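Long-range contact in borrelidin polyketide synthase, type I (Streptomyces parvulus, PDB 6OBT), which probably dehydrates beta-hydroxyacyl intermediates to alpha,beta-unsaturated ones through its dehydratase domain during assembly of the polyketide borrelidin: residues G189-R201 against L226-V238. Residues are numbered along the deposited sequence; the frame is centred on the assembly and turned at random.
Sequences GYHYGPQFRCLRR and LHPGLFDAAVHSV
In this double-hotdog dehydratase domain, segment 189-201, which opens with the GYxYGPxF motif of polyketide synthase dehydratases, lies against helix 228-236, which begins inside the HPxxxD motif (His227 to Asp232); Asp232 occupies the position of the active-site aspartate in related dehydratases. The backbones come closest at Gly229 and Phe196, CA to CA 4.6 Å: Gly229 CA stands over one face of the Phe196 ring, 3.9 Å from the centroid and 19° off the normal, a CH-pi contact. One helical turn on, Asp232 meets the edge of that ring, with OD1 3.4 Å from Phe196 CD1. CG of Asp232 is anti to its backbone N (chi1 -178°), which directs the carboxylate to the two aromatic side chains of 189-201. The Tyr192 and His236 side chains run alongside each other in opposite senses; their ring planes are 36° apart, and ND1 of His236 lies over the Tyr192 face near its rim. A water bridges Tyr192 OH and Asp232 OD2, donating to the carboxylate oxygen. His236 ND1 gives its N-H to Asp232 OD1 at 2.9 Å, nearly in its own ring plane but from above the carboxylate plane. With NE2 bonded to Tyr182 OH, the imidazole is held at both nitrogens. Farther along, Cys198 CB packs on Ala233 CB at 3.5 Å, and Leu199 CD1 reaches Ser237 OG at 3.9 Å, a hydroxyl that donates to Ala233 O.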
loop_
_atom_site.group_PDB
_atom_site.type_symbol
_atom_site.label_atom_id
_atom_site.label_comp_id
_atom_site.label_asym_id
_atom_site.label_seq_id
_atom_site.Cartn_x
_atom_site.Cartn_y
_atom_site.Cartn_z
ATOM N N GLY A 189 14.937 28.970 21.093
ATOM C CA GLY A 189 14.654 27.546 21.046
ATOM C C GLY A 189 14.658 26.894 19.680
ATOM O O GLY A 189 14.375 25.690 19.593
ATOM N N TYR A 190 14.951 27.630 18.607
ATOM C CA TYR A 190 14.869 27.074 17.258
ATOM C C TYR A 190 16.292 26.917 16.736
ATOM O O TYR A 190 16.903 27.882 16.266
ATOM C CB TYR A 190 14.004 27.952 16.355
ATOM C CG TYR A 190 12.547 27.984 16.772
ATOM C CD1 TYR A 190 11.559 27.418 15.974
ATOM C CD2 TYR A 190 12.163 28.567 17.973
ATOM C CE1 TYR A 190 10.224 27.438 16.369
ATOM C CE2 TYR A 190 10.842 28.593 18.372
ATOM C CZ TYR A 190 9.876 28.029 17.571
ATOM O OH TYR A 190 8.567 28.073 17.992
ATOM N N HIS A 191 16.815 25.696 16.808
ATOM C CA HIS A 191 18.218 25.431 16.493
ATOM C C HIS A 191 18.285 24.874 15.075
ATOM O O HIS A 191 18.106 23.672 14.861
ATOM C CB HIS A 191 18.835 24.472 17.511
ATOM C CG HIS A 191 19.089 25.084 18.859
ATOM N ND1 HIS A 191 18.082 25.353 19.761
ATOM C CD2 HIS A 191 20.242 25.461 19.463
ATOM C CE1 HIS A 191 18.601 25.873 20.858
ATOM N NE2 HIS A 191 19.910 25.950 20.703
ATOM N N TYR A 192 18.551 25.752 14.103
ATOM C CA TYR A 192 18.607 25.377 12.692
ATOM C C TYR A 192 20.013 24.909 12.339
ATOM O O TYR A 192 20.984 25.632 12.550
ATOM C CB TYR A 192 18.183 26.538 11.790
ATOM C CG TYR A 192 16.697 26.803 11.842
ATOM C CD1 TYR A 192 15.786 25.903 11.303
ATOM C CD2 TYR A 192 16.205 27.915 12.506
ATOM C CE1 TYR A 192 14.420 26.138 11.374
ATOM C CE2 TYR A 192 14.854 28.158 12.584
ATOM C CZ TYR A 192 13.967 27.271 12.042
ATOM O OH TYR A 192 12.620 27.538 12.148
ATOM N N GLY A 193 20.120 23.698 11.804
ATOM C CA GLY A 193 21.406 23.145 11.461
ATOM C C GLY A 193 21.828 23.507 10.049
ATOM O O GLY A 193 21.137 24.241 9.338
ATOM N N PRO A 194 22.985 22.987 9.624
ATOM C CA PRO A 194 23.544 23.383 8.314
ATOM C C PRO A 194 22.567 23.345 7.153
ATOM O O PRO A 194 22.509 24.293 6.363
ATOM C CB PRO A 194 24.686 22.375 8.129
ATOM C CG PRO A 194 25.121 22.050 9.514
ATOM C CD PRO A 194 23.879 22.076 10.361
ATOM N N GLN A 195 21.793 22.269 7.014
ATOM C CA GLN A 195 20.935 22.154 5.841
ATOM C C GLN A 195 19.766 23.129 5.854
ATOM O O GLN A 195 19.122 23.307 4.812
ATOM C CB GLN A 195 20.413 20.722 5.720
ATOM C CG GLN A 195 21.416 19.773 5.110
ATOM C CD GLN A 195 21.340 19.726 3.600
ATOM O OE1 GLN A 195 20.909 20.683 2.947
ATOM N NE2 GLN A 195 21.771 18.613 3.032
ATOM N N PHE A 196 19.467 23.751 7.000
ATOM C CA PHE A 196 18.354 24.685 7.091
ATOM C C PHE A 196 18.794 26.143 7.166
ATOM O O PHE A 196 17.945 27.031 7.035
ATOM C CB PHE A 196 17.470 24.358 8.312
ATOM C CG PHE A 196 16.575 23.138 8.110
ATOM C CD1 PHE A 196 15.223 23.287 7.858
ATOM C CD2 PHE A 196 17.098 21.858 8.196
ATOM C CE1 PHE A 196 14.396 22.176 7.665
ATOM C CE2 PHE A 196 16.272 20.722 8.015
ATOM C CZ PHE A 196 14.920 20.899 7.734
ATOM N N ARG A 197 20.089 26.420 7.349
ATOM C CA ARG A 197 20.571 27.803 7.473
ATOM C C ARG A 197 20.785 28.380 6.075
ATOM O O ARG A 197 21.907 28.581 5.594
ATOM C CB ARG A 197 21.846 27.882 8.300
ATOM C CG ARG A 197 21.673 27.406 9.748
ATOM C CD ARG A 197 22.830 27.808 10.649
ATOM N NE ARG A 197 24.101 27.165 10.316
ATOM C CZ ARG A 197 24.639 26.151 10.990
ATOM N NH1 ARG A 197 24.011 25.633 12.040
ATOM N NH2 ARG A 197 25.810 25.647 10.615
ATOM N N CYS A 198 19.663 28.691 5.444
ATOM C CA CYS A 198 19.634 29.047 4.039
ATOM C C CYS A 198 19.475 30.532 3.803
ATOM O O CYS A 198 19.716 30.990 2.682
ATOM C CB CYS A 198 18.490 28.322 3.344
ATOM S SG CYS A 198 18.819 26.557 3.199
ATOM N N LEU A 199 19.050 31.289 4.809
ATOM C CA LEU A 199 18.879 32.724 4.622
ATOM C C LEU A 199 20.233 33.404 4.422
ATOM O O LEU A 199 21.140 33.253 5.246
ATOM C CB LEU A 199 18.158 33.335 5.824
ATOM C CG LEU A 199 18.126 34.871 5.769
ATOM C CD1 LEU A 199 17.421 35.368 4.514
ATOM C CD2 LEU A 199 17.457 35.439 7.000
ATOM N N ARG A 200 20.357 34.180 3.340
ATOM C CA ARG A 200 21.605 34.868 3.018
ATOM C C ARG A 200 21.494 36.384 3.080
ATOM O O ARG A 200 22.376 37.049 3.642
ATOM C CB ARG A 200 22.091 34.451 1.623
ATOM C CG ARG A 200 22.031 32.961 1.365
ATOM C CD ARG A 200 23.019 32.191 2.235
ATOM N NE ARG A 200 22.838 30.749 2.078
ATOM C CZ ARG A 200 23.627 29.831 2.628
ATOM N NH1 ARG A 200 24.663 30.202 3.372
ATOM N NH2 ARG A 200 23.391 28.542 2.423
ATOM N N ARG A 201 20.464 36.970 2.471
ATOM C CA ARG A 201 20.297 38.420 2.504
ATOM C C ARG A 201 18.816 38.740 2.631
ATOM O O ARG A 201 17.970 37.964 2.194
ATOM C CB ARG A 201 20.879 39.102 1.245
ATOM C CG ARG A 201 22.166 38.479 0.703
ATOM C CD ARG A 201 23.071 39.529 0.074
ATOM N NE ARG A 201 22.444 40.155 -1.084
ATOM C CZ ARG A 201 22.824 39.951 -2.342
ATOM N NH1 ARG A 201 23.841 39.140 -2.604
ATOM N NH2 ARG A 201 22.192 40.556 -3.339
ATOM N N LEU A 226 10.414 20.689 -3.781
ATOM C CA LEU A 226 11.210 21.750 -3.162
ATOM C C LEU A 226 11.827 21.199 -1.890
ATOM O O LEU A 226 11.100 20.841 -0.952
ATOM C CB LEU A 226 10.358 22.986 -2.855
ATOM C CG LEU A 226 11.108 24.176 -2.235
ATOM C CD1 LEU A 226 12.173 24.671 -3.204
ATOM C CD2 LEU A 226 10.151 25.294 -1.883
ATOM N N HIS A 227 13.162 21.118 -1.855
ATOM C CA HIS A 227 13.849 20.511 -0.715
ATOM C C HIS A 227 13.335 21.094 0.601
ATOM O O HIS A 227 13.258 22.328 0.741
ATOM C CB HIS A 227 15.360 20.742 -0.808
ATOM C CG HIS A 227 16.164 19.900 0.132
ATOM N ND1 HIS A 227 16.313 20.209 1.470
ATOM C CD2 HIS A 227 16.870 18.762 -0.074
ATOM C CE1 HIS A 227 17.067 19.288 2.049
ATOM N NE2 HIS A 227 17.421 18.399 1.134
ATOM N N PRO A 228 13.012 20.254 1.594
ATOM C CA PRO A 228 12.459 20.775 2.862
ATOM C C PRO A 228 13.281 21.862 3.533
ATOM O O PRO A 228 12.704 22.749 4.179
ATOM C CB PRO A 228 12.373 19.511 3.731
ATOM C CG PRO A 228 12.077 18.427 2.732
ATOM C CD PRO A 228 12.876 18.786 1.496
ATOM N N GLY A 229 14.610 21.807 3.441
ATOM C CA GLY A 229 15.408 22.810 4.131
ATOM C C GLY A 229 15.260 24.178 3.506
ATOM O O GLY A 229 15.310 25.203 4.201
ATOM N N LEU A 230 15.074 24.212 2.192
ATOM C CA LEU A 230 14.872 25.473 1.491
ATOM C C LEU A 230 13.427 25.935 1.628
ATOM O O LEU A 230 13.166 27.113 1.891
ATOM C CB LEU A 230 15.262 25.300 0.028
ATOM C CG LEU A 230 15.123 26.508 -0.883
ATOM C CD1 LEU A 230 15.980 27.624 -0.334
ATOM C CD2 LEU A 230 15.554 26.153 -2.273
ATOM N N PHE A 231 12.481 24.999 1.485
ATOM C CA PHE A 231 11.083 25.280 1.787
ATOM C C PHE A 231 10.932 25.863 3.197
ATOM O O PHE A 231 10.221 26.858 3.398
ATOM C CB PHE A 231 10.279 23.974 1.619
ATOM C CG PHE A 231 8.811 24.157 1.297
ATOM C CD1 PHE A 231 8.115 23.146 0.647
ATOM C CD2 PHE A 231 8.119 25.290 1.687
ATOM C CE1 PHE A 231 6.769 23.273 0.356
ATOM C CE2 PHE A 231 6.777 25.425 1.406
ATOM C CZ PHE A 231 6.098 24.414 0.750
ATOM N N ASP A 232 11.604 25.266 4.194
ATOM C CA ASP A 232 11.438 25.760 5.556
ATOM C C ASP A 232 12.065 27.142 5.731
ATOM O O ASP A 232 11.516 28.004 6.436
ATOM C CB ASP A 232 12.054 24.786 6.566
ATOM C CG ASP A 232 11.848 25.237 7.981
ATOM O OD1 ASP A 232 12.837 25.620 8.659
ATOM O OD2 ASP A 232 10.675 25.249 8.406
ATOM N N ALA A 233 13.224 27.366 5.120
ATOM C CA ALA A 233 13.856 28.677 5.255
ATOM C C ALA A 233 13.039 29.765 4.564
ATOM O O ALA A 233 13.074 30.927 4.994
ATOM C CB ALA A 233 15.273 28.627 4.702
ATOM N N ALA A 234 12.278 29.408 3.523
ATOM C CA ALA A 234 11.357 30.361 2.903
ATOM C C ALA A 234 10.341 30.867 3.918
ATOM O O ALA A 234 10.032 32.067 3.964
ATOM C CB ALA A 234 10.647 29.713 1.713
ATOM N N VAL A 235 9.833 29.963 4.754
ATOM C CA VAL A 235 8.833 30.294 5.765
ATOM C C VAL A 235 9.473 30.924 6.993
ATOM O O VAL A 235 8.952 31.905 7.538
ATOM C CB VAL A 235 8.030 29.030 6.137
ATOM C CG1 VAL A 235 7.114 29.325 7.313
ATOM C CG2 VAL A 235 7.231 28.551 4.938
ATOM N N HIS A 236 10.586 30.369 7.487
ATOM C CA HIS A 236 11.100 30.884 8.746
ATOM C C HIS A 236 11.838 32.209 8.579
ATOM O O HIS A 236 12.158 32.861 9.576
ATOM C CB HIS A 236 11.967 29.824 9.467
ATOM C CG HIS A 236 13.327 29.577 8.878
ATOM N ND1 HIS A 236 13.816 28.303 8.686
ATOM C CD2 HIS A 236 14.337 30.419 8.541
ATOM C CE1 HIS A 236 15.046 28.368 8.209
ATOM N NE2 HIS A 236 15.387 29.642 8.107
ATOM N N SER A 237 12.054 32.652 7.343
ATOM C CA SER A 237 12.652 33.966 7.129
ATOM C C SER A 237 11.715 35.098 7.527
ATOM O O SER A 237 12.173 36.232 7.709
ATOM C CB SER A 237 13.066 34.098 5.666
ATOM O OG SER A 237 14.232 33.325 5.443
ATOM N N VAL A 238 10.425 34.804 7.711
ATOM C CA VAL A 238 9.457 35.815 8.126
ATOM C C VAL A 238 9.803 36.405 9.491
ATOM O O VAL A 238 9.417 37.540 9.790
ATOM C CB VAL A 238 8.037 35.218 8.122
ATOM C CG1 VAL A 238 7.853 34.238 9.285
ATOM C CG2 VAL A 238 6.996 36.324 8.162
HETATM O O HOH W 1 10.331 25.950 11.184
#